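Local atomic coordinates of putative branched-chain amino acid ABC transporter, periplasmic branched-chain amino acid-binding protein (Pseudomonas protegens Pf-5, PDB entry 4RU0), a protein that probably binds a branched-chain amino acid or related small solute in the periplasm and delivers it to an ABC transporter for uptake. Residues V126-L131 with F147-P152; E140-T145 with P423-K428; M154-S159 with D390-G395. All blocks are in the same frame, centred on the assembly; numbering follows the deposited sequence.

All three contacts are largely buried, but contact 3 lies nearest the middle of the chain, about 9 Å from its centre (centre to centre), while contacts 1 and 2 sit about 17 and 18 Å out. Contact 1 pairs two short parallel strands by backbone bonds and aromatic packing. Contact 2 sets the loop joining those strands against helix 418-435; it mixes apolar packing with carboxylates bridged by water on its more open side. Contact 3 joins the segment after strand 150-151 to the loop before strand 396-402 through a buried glutamate. His-391 of contact 3 ties the three together: its ND1 bonds Asn-150 O of contact 1, and its N bonds Thr-142 O of contact 2.

Contact 1. Residues V126-L131 with F147-P152; sequences VDKIPL and FPYNFP
Leu-131 and Asn-150 form a parallel beta bridge in the short strand pair 131-132/150-151 of this periplasmic binding protein of the leucine-binding family. Two backbone hydrogen bonds carry the bridge, both made by Leu-131: its N gives to Tyr-149 O at 2.7 Å, nearly straight at 174°, and its O accepts from Phe-151 N, also at 2.7 Å. Pro-130 CA adds a C-H...O contact to the same Tyr-149 O.

Tyr-149 carries the larger aromatic share. Helix 114-126 ends in a Schellman motif at Lys-128, whose CA sits over the centre of the tyrosine ring, 3.7 Å from its centroid and only 12° off the normal. With CG turned beside its own backbone N (chi1 -69°), Tyr-149 lays that ring along the backbone of Lys-128 to Pro-130. Arg-359 of helix 355-363 makes a cation-pi contact with the ring, while Lys-128 CG passes 3.7 Å from Tyr-149 OH.

Apolar packing continues at Pro-130. Its CD lies 4.1 Å from Tyr-149 CD2, and its CB comes within 3.9 Å of Phe-151 CE2. Leu-131 O lies at the edge of the Phe-151 ring, in its plane, 3.5 Å from Phe-151 CB.

Contact 2. Residues E140-T145 with P423-K428; sequences EATDGT and PLIDEK
Ile-425 drives its CD1 methyl against Thr-142, the two side chains crossing at about a right angle. CD1 of Ile-425 is 3.6 Å from Thr-142 OG1 and nearly as close to CB and CG2, and the Ile-425 CG2 branch rests on Thr-142 CB. The threonine hydroxyl is no loose end here, being hydrogen-bonded to Thr-139 O. Next to this pair, Lys-428 runs its extended chain across Glu-140. The lysine CG is anti to the backbone N (chi1 -165°), which sends the methylenes across the glutamate, Lys-428 CG 3.8 Å from Glu-140 CB and Lys-428 CE 3.3 Å from Glu-140 OE1. The ammonium overshoots: NZ stays 4.1 Å from Glu-140 OE1, beyond a salt bridge, and bonds to Tyr-158 OH instead. A methionine in place of Lys-428 would probably leave Tyr-158 OH without its ammonium partner and take away the positive charge beside Glu-140 OE1.

The other side is looser and wet. Asp-143 OD2 and Asp-426 OD1 stand 3.8 Å apart, their carboxylate planes 64° to each other, with two waters between the segments. One water donates to both of these oxygens; the other donates to Asp-143 OD2 and Asp-426 O. Arg-422 forms a salt bridge with Asp-426 OD1, which is likely to ease the like-charge approach. Asp-143 is itself steadied by an Asx turn, its OD1 accepting from Thr-145 N at 3.1 Å.

The contact thus lays helix 418-435 on the loop between strands 131-132 and 150-151. Helix 157-172 flanks it, Tyr-158 touching Leu-424 and Ile-425, while Phe-147 packs on Glu-140 and Ala-141 just ahead of strand 150-151.

Contact 3. Residues M154-S159 with D390-G395; sequences MLTFYS and DHEGGG
The carboxylate of Glu-392 is the flat group here, and Thr-156 lies over one of its faces: CG2 sits above the carboxyl carbon, 3.8 Å from Glu-392 CD, and Thr-156 N bonds OE2 at 2.8 Å from 47° out of the plane. At the edge, Ser-159 OG gives its proton to the syn lone pair of OE2, 2.7 Å away. The glutamate chain is fully extended, its CG anti to the backbone N (chi1 -175°), and this reach carries the carboxylate to these donors. A water donates to Glu-392 OE1 and also bonds Thr-156 OG1, and Arg-418 makes a long, weak ion pair with OE1.

Thr-156 is the N-cap of helix 157-172, its OG1 accepting a weak bond from Ser-159 N. The glutamate therefore meets the start of the helix, where the helix dipole would be expected to favour its charge.

Backbone bonds extend the join. Met-154 N, of a residue modelled as selenomethionine, gives to Glu-392 O at 2.9 Å, while the bond from Gly-395 N to Met-154 O is modelled doubtfully short. A side chain at Gly-394 would probably run into Met-154 O, and Leu-155 CD1 rests on Gly-395 CA at 3.6 Å. Asp-390 OD1 holds the turn in an Asx motif, accepting from Glu-392 N and Gly-393 N on one face of its plane.

Both segments probably belong to the crossovers between the two lobes, as in other binding proteins of this family. The chemistry implies a buried carboxylate, probably charged, whose OE2 is held by a backbone N-H and a serine hydroxyl and whose OE1 takes a water, pinning one crossing to the helix start of the other.

Contact 1. Residues V126-L131 with F147-P152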
loop_
_atom_site.group_PDB
_atom_site.type_symbol
_atom_site.label_atom_id
_atom_site.label_comp_id
_atom_site.label_asym_id
_atom_site.label_seq_id
_atom_site.Cartn_x
_atom_site.Cartn_y
_atom_site.Cartn_z
ATOM N N VAL A 126 -23.179 0.069 -2.585
ATOM C CA VAL A 126 -24.582 0.371 -2.295
ATOM C C VAL A 126 -24.723 1.577 -1.368
ATOM O O VAL A 126 -25.631 2.392 -1.534
ATOM C CB VAL A 126 -25.298 -0.836 -1.658
ATOM C CG1 VAL A 126 -26.742 -0.493 -1.327
ATOM C CG2 VAL A 126 -25.238 -2.035 -2.585
ATOM N N ASP A 127 -23.821 1.695 -0.396
ATOM C CA ASP A 127 -23.896 2.776 0.591
ATOM C C ASP A 127 -23.229 4.047 0.087
ATOM O O ASP A 127 -23.215 5.061 0.779
ATOM C CB ASP A 127 -23.249 2.358 1.917
ATOM C CG ASP A 127 -23.874 1.106 2.511
ATOM O OD1 ASP A 127 -25.002 0.740 2.112
ATOM O OD2 ASP A 127 -23.236 0.493 3.390
ATOM N N LYS A 128 -22.673 3.976 -1.117
ATOM C CA LYS A 128 -21.912 5.074 -1.711
ATOM C C LYS A 128 -20.816 5.590 -0.766
ATOM O O LYS A 128 -20.709 6.794 -0.494
ATOM C CB LYS A 128 -22.858 6.202 -2.135
ATOM C CG LYS A 128 -23.824 5.763 -3.237
ATOM C CD LYS A 128 -24.797 6.859 -3.635
ATOM C CE LYS A 128 -25.666 6.414 -4.799
ATOM N NZ LYS A 128 -26.661 7.455 -5.172
ATOM N N ILE A 129 -20.003 4.660 -0.274
ATOM C CA ILE A 129 -18.863 4.994 0.565
ATOM C C ILE A 129 -17.570 4.445 -0.037
ATOM O O ILE A 129 -17.409 3.235 -0.187
ATOM C CB ILE A 129 -19.035 4.455 1.989
ATOM C CG1 ILE A 129 -20.276 5.070 2.631
ATOM C CG2 ILE A 129 -17.793 4.750 2.816
ATOM C CD1 ILE A 129 -20.391 4.821 4.110
ATOM N N PRO A 130 -16.642 5.345 -0.390
ATOM C CA PRO A 130 -15.386 4.938 -1.023
ATOM C C PRO A 130 -14.521 4.115 -0.080
ATOM O O PRO A 130 -14.244 4.550 1.035
ATOM C CB PRO A 130 -14.701 6.271 -1.356
ATOM C CG PRO A 130 -15.743 7.328 -1.161
ATOM C CD PRO A 130 -16.697 6.793 -0.150
ATOM N N LEU A 131 -14.122 2.927 -0.520
ATOM C CA LEU A 131 -13.166 2.131 0.229
ATOM C C LEU A 131 -11.778 2.431 -0.288
ATOM O O LEU A 131 -11.519 2.315 -1.482
ATOM C CB LEU A 131 -13.458 0.635 0.104
ATOM C CG LEU A 131 -14.733 0.095 0.753
ATOM C CD1 LEU A 131 -14.754 -1.434 0.683
ATOM C CD2 LEU A 131 -14.911 0.584 2.187
ATOM N N PHE A 147 -15.771 -0.322 -10.616
ATOM C CA PHE A 147 -15.668 -0.204 -9.162
ATOM C C PHE A 147 -15.737 1.243 -8.676
ATOM O O PHE A 147 -14.735 1.790 -8.223
ATOM C CB PHE A 147 -14.373 -0.849 -8.677
ATOM C CG PHE A 147 -14.356 -2.339 -8.820
ATOM C CD1 PHE A 147 -13.947 -2.927 -10.003
ATOM C CD2 PHE A 147 -14.752 -3.153 -7.770
ATOM C CE1 PHE A 147 -13.931 -4.299 -10.134
ATOM C CE2 PHE A 147 -14.737 -4.522 -7.895
ATOM C CZ PHE A 147 -14.327 -5.099 -9.077
ATOM N N PRO A 148 -16.932 1.851 -8.737
ATOM C CA PRO A 148 -17.126 3.265 -8.400
ATOM C C PRO A 148 -16.608 3.645 -7.014
ATOM O O PRO A 148 -16.051 4.730 -6.861
ATOM C CB PRO A 148 -18.650 3.436 -8.460
ATOM C CG PRO A 148 -19.137 2.309 -9.280
ATOM C CD PRO A 148 -18.207 1.177 -9.033
ATOM N N TYR A 149 -16.781 2.771 -6.027
ATOM C CA TYR A 149 -16.437 3.113 -4.650
ATOM C C TYR A 149 -15.346 2.228 -4.039
ATOM O O TYR A 149 -15.252 2.090 -2.822
ATOM C CB TYR A 149 -17.704 3.080 -3.791
ATOM C CG TYR A 149 -18.639 4.208 -4.155
ATOM C CD1 TYR A 149 -19.633 4.033 -5.111
ATOM C CD2 TYR A 149 -18.491 5.466 -3.582
ATOM C CE1 TYR A 149 -20.470 5.073 -5.464
ATOM C CE2 TYR A 149 -19.326 6.511 -3.930
ATOM C CZ TYR A 149 -20.310 6.312 -4.870
ATOM O OH TYR A 149 -21.141 7.351 -5.216
ATOM N N ASN A 150 -14.510 1.650 -4.893
ATOM C CA ASN A 150 -13.367 0.865 -4.440
ATOM C C ASN A 150 -12.067 1.438 -5.013
ATOM O O ASN A 150 -11.911 1.531 -6.231
ATOM C CB ASN A 150 -13.535 -0.601 -4.844
ATOM C CG ASN A 150 -12.648 -1.534 -4.045
ATOM O OD1 ASN A 150 -11.472 -1.250 -3.811
ATOM N ND2 ASN A 150 -13.213 -2.657 -3.614
ATOM N N PHE A 151 -11.140 1.822 -4.136
ATOM C CA PHE A 151 -9.915 2.505 -4.556
ATOM C C PHE A 151 -8.629 1.831 -4.064
ATOM O O PHE A 151 -8.161 2.113 -2.958
ATOM C CB PHE A 151 -9.926 3.961 -4.069
ATOM C CG PHE A 151 -10.959 4.829 -4.738
ATOM C CD1 PHE A 151 -10.601 5.679 -5.776
ATOM C CD2 PHE A 151 -12.285 4.804 -4.322
ATOM C CE1 PHE A 151 -11.547 6.488 -6.389
ATOM C CE2 PHE A 151 -13.234 5.608 -4.935
ATOM C CZ PHE A 151 -12.866 6.453 -5.968
ATOM N N PRO A 152 -8.021 0.993 -4.885
ATOM C CA PRO A 152 -6.734 0.411 -4.517
ATOM C C PRO A 152 -5.617 1.395 -4.860
ATOM O O PRO A 152 -4.921 1.256 -5.837
ATOM C CB PRO A 152 -6.661 -0.809 -5.406
ATOM C CG PRO A 152 -7.359 -0.395 -6.623
ATOM C CD PRO A 152 -8.431 0.568 -6.224
#

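Contact 2. Residues E140-T145 with P423-K428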
loop_
_atom_site.group_PDB
_atom_site.type_symbol
_atom_site.label_atom_id
_atom_site.label_comp_id
_atom_site.label_asym_id
_atom_site.label_seq_id
_atom_site.Cartn_x
_atom_site.Cartn_y
_atom_site.Cartn_z
ATOM N N GLU A 140 -8.386 -5.225 -10.009
ATOM C CA GLU A 140 -9.327 -4.834 -11.051
ATOM C C GLU A 140 -10.135 -3.597 -10.651
ATOM O O GLU A 140 -10.792 -2.987 -11.488
ATOM C CB GLU A 140 -10.267 -5.995 -11.407
ATOM C CG GLU A 140 -11.188 -6.452 -10.292
ATOM C CD GLU A 140 -10.527 -7.445 -9.359
ATOM O OE1 GLU A 140 -9.315 -7.701 -9.536
ATOM O OE2 GLU A 140 -11.218 -7.968 -8.453
ATOM N N ALA A 141 -10.071 -3.210 -9.381
ATOM C CA ALA A 141 -10.752 -1.999 -8.939
ATOM C C ALA A 141 -9.989 -0.755 -9.394
ATOM O O ALA A 141 -10.386 0.374 -9.093
ATOM C CB ALA A 141 -10.934 -1.999 -7.432
ATOM N N THR A 142 -8.894 -0.962 -10.118
ATOM C CA THR A 142 -8.228 0.134 -10.807
ATOM C C THR A 142 -9.213 0.778 -11.783
ATOM O O THR A 142 -9.244 2.002 -11.939
ATOM C CB THR A 142 -6.974 -0.339 -11.569
ATOM O OG1 THR A 142 -6.070 -0.988 -10.667
ATOM C CG2 THR A 142 -6.264 0.838 -12.217
ATOM N N ASP A 143 -10.020 -0.060 -12.430
ATOM C CA ASP A 143 -11.049 0.406 -13.353
ATOM C C ASP A 143 -12.272 0.884 -12.576
ATOM O O ASP A 143 -13.171 0.103 -12.267
ATOM C CB ASP A 143 -11.438 -0.708 -14.333
ATOM C CG ASP A 143 -12.302 -0.213 -15.492
ATOM O OD1 ASP A 143 -12.856 0.907 -15.418
ATOM O OD2 ASP A 143 -12.433 -0.957 -16.491
ATOM N N GLY A 144 -12.309 2.176 -12.274
ATOM C CA GLY A 144 -13.408 2.737 -11.512
ATOM C C GLY A 144 -14.733 2.801 -12.249
ATOM O O GLY A 144 -15.735 3.216 -11.669
ATOM N N THR A 145 -14.759 2.399 -13.518
ATOM C CA THR A 145 -16.029 2.340 -14.240
ATOM C C THR A 145 -16.805 1.115 -13.784
ATOM O O THR A 145 -18.025 1.051 -13.930
ATOM C CB THR A 145 -15.851 2.289 -15.776
ATOM O OG1 THR A 145 -15.235 1.049 -16.157
ATOM C CG2 THR A 145 -15.018 3.461 -16.263
ATOM N N PRO A 423 -4.498 -3.698 -20.521
ATOM C CA PRO A 423 -5.446 -4.684 -21.060
ATOM C C PRO A 423 -5.799 -5.810 -20.083
ATOM O O PRO A 423 -6.926 -6.301 -20.112
ATOM C CB PRO A 423 -4.707 -5.237 -22.283
ATOM C CG PRO A 423 -3.856 -4.102 -22.730
ATOM C CD PRO A 423 -3.383 -3.455 -21.456
ATOM N N LEU A 424 -4.857 -6.209 -19.236
ATOM C CA LEU A 424 -5.135 -7.217 -18.217
ATOM C C LEU A 424 -6.160 -6.703 -17.222
ATOM O O LEU A 424 -7.053 -7.431 -16.791
ATOM C CB LEU A 424 -3.859 -7.616 -17.476
ATOM C CG LEU A 424 -2.834 -8.396 -18.291
ATOM C CD1 LEU A 424 -1.667 -8.804 -17.404
ATOM C CD2 LEU A 424 -3.494 -9.608 -18.914
ATOM N N ILE A 425 -6.014 -5.439 -16.850
ATOM C CA ILE A 425 -6.943 -4.814 -15.927
ATOM C C ILE A 425 -8.328 -4.678 -16.558
ATOM O O ILE A 425 -9.325 -5.083 -15.954
ATOM C CB ILE A 425 -6.430 -3.444 -15.472
ATOM C CG1 ILE A 425 -5.273 -3.635 -14.486
ATOM C CG2 ILE A 425 -7.565 -2.610 -14.869
ATOM C CD1 ILE A 425 -4.845 -2.372 -13.798
ATOM N N ASP A 426 -8.389 -4.122 -17.767
ATOM C CA ASP A 426 -9.661 -3.979 -18.473
ATOM C C ASP A 426 -10.386 -5.318 -18.575
ATOM O O ASP A 426 -11.587 -5.404 -18.319
ATOM C CB ASP A 426 -9.453 -3.395 -19.872
ATOM C CG ASP A 426 -9.108 -1.913 -19.847
ATOM O OD1 ASP A 426 -9.428 -1.236 -18.848
ATOM O OD2 ASP A 426 -8.521 -1.423 -20.836
ATOM N N GLU A 427 -9.642 -6.361 -18.931
ATOM C CA GLU A 427 -10.206 -7.702 -19.049
ATOM C C GLU A 427 -10.790 -8.200 -17.729
ATOM O O GLU A 427 -11.924 -8.676 -17.677
ATOM C CB GLU A 427 -9.144 -8.688 -19.532
ATOM C CG GLU A 427 -9.629 -10.132 -19.537
ATOM C CD GLU A 427 -8.554 -11.114 -19.109
ATOM O OE1 GLU A 427 -7.493 -11.173 -19.770
ATOM O OE2 GLU A 427 -8.776 -11.831 -18.108
ATOM N N LYS A 428 -10.001 -8.088 -16.669
ATOM C CA LYS A 428 -10.389 -8.591 -15.360
ATOM C C LYS A 428 -11.622 -7.854 -14.821
ATOM O O LYS A 428 -12.542 -8.475 -14.294
ATOM C CB LYS A 428 -9.210 -8.466 -14.393
ATOM C CG LYS A 428 -9.354 -9.261 -13.104
ATOM C CD LYS A 428 -7.993 -9.413 -12.421
ATOM C CE LYS A 428 -8.075 -10.284 -11.175
ATOM N NZ LYS A 428 -6.708 -10.606 -10.666
HETATM O O HOH W 1 -12.961 -3.365 -18.588
HETATM O O HOH W 2 -12.087 0.150 -19.000
#

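Contact 3. Residues M154-S159 with D390-G395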
loop_
_atom_site.group_PDB
_atom_site.type_symbol
_atom_site.label_atom_id
_atom_site.label_comp_id
_atom_site.label_asym_id
_atom_site.label_seq_id
_atom_site.Cartn_x
_atom_site.Cartn_y
_atom_site.Cartn_z
HETATM N N MSE A 154 -2.515 4.113 -5.189
HETATM C CA MSE A 154 -1.077 4.222 -5.305
HETATM C C MSE A 154 -0.357 3.059 -5.928
HETATM O O MSE A 154 0.392 3.267 -6.887
HETATM C CB MSE A 154 -0.524 4.461 -3.918
HETATM C CG MSE A 154 0.509 5.561 -3.968
HETATM SE SE MSE A 154 0.871 6.075 -2.131
HETATM C CE MSE A 154 -0.290 7.646 -2.164
ATOM N N LEU A 155 -0.502 1.867 -5.386
ATOM C CA LEU A 155 0.144 0.732 -5.984
ATOM C C LEU A 155 -0.673 -0.530 -5.940
ATOM O O LEU A 155 -0.948 -1.036 -4.890
ATOM C CB LEU A 155 1.498 0.508 -5.311
ATOM C CG LEU A 155 2.451 -0.424 -6.041
ATOM C CD1 LEU A 155 2.843 0.159 -7.374
ATOM C CD2 LEU A 155 3.666 -0.704 -5.204
ATOM N N THR A 156 -0.997 -1.074 -7.090
ATOM C CA THR A 156 -1.550 -2.409 -7.160
ATOM C C THR A 156 -0.442 -3.412 -7.402
ATOM O O THR A 156 0.602 -3.074 -7.903
ATOM C CB THR A 156 -2.591 -2.559 -8.264
ATOM O OG1 THR A 156 -1.973 -2.396 -9.535
ATOM C CG2 THR A 156 -3.685 -1.541 -8.098
ATOM N N PHE A 157 -0.693 -4.653 -7.049
ATOM C CA PHE A 157 0.273 -5.719 -7.286
ATOM C C PHE A 157 0.620 -5.878 -8.765
ATOM O O PHE A 157 1.721 -6.320 -9.103
ATOM C CB PHE A 157 -0.256 -7.033 -6.718
ATOM C CG PHE A 157 -0.419 -7.018 -5.226
ATOM C CD1 PHE A 157 0.616 -6.583 -4.406
ATOM C CD2 PHE A 157 -1.616 -7.412 -4.639
ATOM C CE1 PHE A 157 0.466 -6.559 -3.023
ATOM C CE2 PHE A 157 -1.776 -7.386 -3.258
ATOM C CZ PHE A 157 -0.731 -6.961 -2.449
ATOM N N TYR A 158 -0.298 -5.505 -9.653
ATOM C CA TYR A 158 0.011 -5.540 -11.082
ATOM C C TYR A 158 1.094 -4.517 -11.403
ATOM O O TYR A 158 2.092 -4.843 -12.043
ATOM C CB TYR A 158 -1.233 -5.279 -11.935
ATOM C CG TYR A 158 -2.082 -6.506 -12.176
ATOM C CD1 TYR A 158 -2.108 -7.550 -11.261
ATOM C CD2 TYR A 158 -2.860 -6.625 -13.323
ATOM C CE1 TYR A 158 -2.891 -8.673 -11.476
ATOM C CE2 TYR A 158 -3.644 -7.746 -13.549
ATOM C CZ TYR A 158 -3.652 -8.769 -12.622
ATOM O OH TYR A 158 -4.425 -9.892 -12.828
ATOM N N SER A 159 0.898 -3.279 -10.954
ATOM C CA SER A 159 1.904 -2.240 -11.147
ATOM C C SER A 159 3.214 -2.589 -10.450
ATOM O O SER A 159 4.286 -2.283 -10.955
ATOM C CB SER A 159 1.396 -0.893 -10.633
ATOM O OG SER A 159 0.275 -0.454 -11.370
ATOM N N ASP A 390 -9.145 5.385 -13.565
ATOM C CA ASP A 390 -7.945 4.938 -12.859
ATOM C C ASP A 390 -7.980 5.235 -11.365
ATOM O O ASP A 390 -7.627 6.327 -10.928
ATOM C CB ASP A 390 -6.703 5.586 -13.479
ATOM C CG ASP A 390 -5.426 5.251 -12.726
ATOM O OD1 ASP A 390 -5.366 4.180 -12.083
ATOM O OD2 ASP A 390 -4.476 6.062 -12.774
ATOM N N HIS A 391 -8.373 4.240 -10.580
ATOM C CA HIS A 391 -8.460 4.396 -9.134
ATOM C C HIS A 391 -7.141 4.061 -8.426
ATOM O O HIS A 391 -7.082 4.011 -7.195
ATOM C CB HIS A 391 -9.595 3.528 -8.584
ATOM C CG HIS A 391 -10.958 4.116 -8.800
ATOM N ND1 HIS A 391 -12.091 3.599 -8.209
ATOM C CD2 HIS A 391 -11.365 5.177 -9.533
ATOM C CE1 HIS A 391 -13.143 4.321 -8.570
ATOM N NE2 HIS A 391 -12.723 5.284 -9.377
ATOM N N GLU A 392 -6.086 3.842 -9.204
ATOM C CA GLU A 392 -4.761 3.618 -8.638
ATOM C C GLU A 392 -4.004 4.934 -8.578
ATOM O O GLU A 392 -3.607 5.388 -7.507
ATOM C CB GLU A 392 -3.969 2.589 -9.452
ATOM C CG GLU A 392 -2.631 2.239 -8.819
ATOM C CD GLU A 392 -1.775 1.321 -9.683
ATOM O OE1 GLU A 392 -2.072 1.167 -10.887
ATOM O OE2 GLU A 392 -0.796 0.753 -9.149
ATOM N N GLY A 393 -3.800 5.535 -9.746
ATOM C CA GLY A 393 -3.259 6.881 -9.841
ATOM C C GLY A 393 -1.789 7.060 -9.518
ATOM O O GLY A 393 -1.296 8.188 -9.520
ATOM N N GLY A 394 -1.084 5.964 -9.244
ATOM C CA GLY A 394 0.329 6.039 -8.897
ATOM C C GLY A 394 1.193 5.050 -9.657
ATOM O O GLY A 394 1.693 5.348 -10.739
ATOM N N GLY A 395 1.376 3.867 -9.078
ATOM C CA GLY A 395 2.096 2.796 -9.738
ATOM C C GLY A 395 3.612 2.855 -9.638
ATOM O O GLY A 395 4.300 2.220 -10.427
HETATM O O HOH W 3 -3.137 -1.053 -11.409
#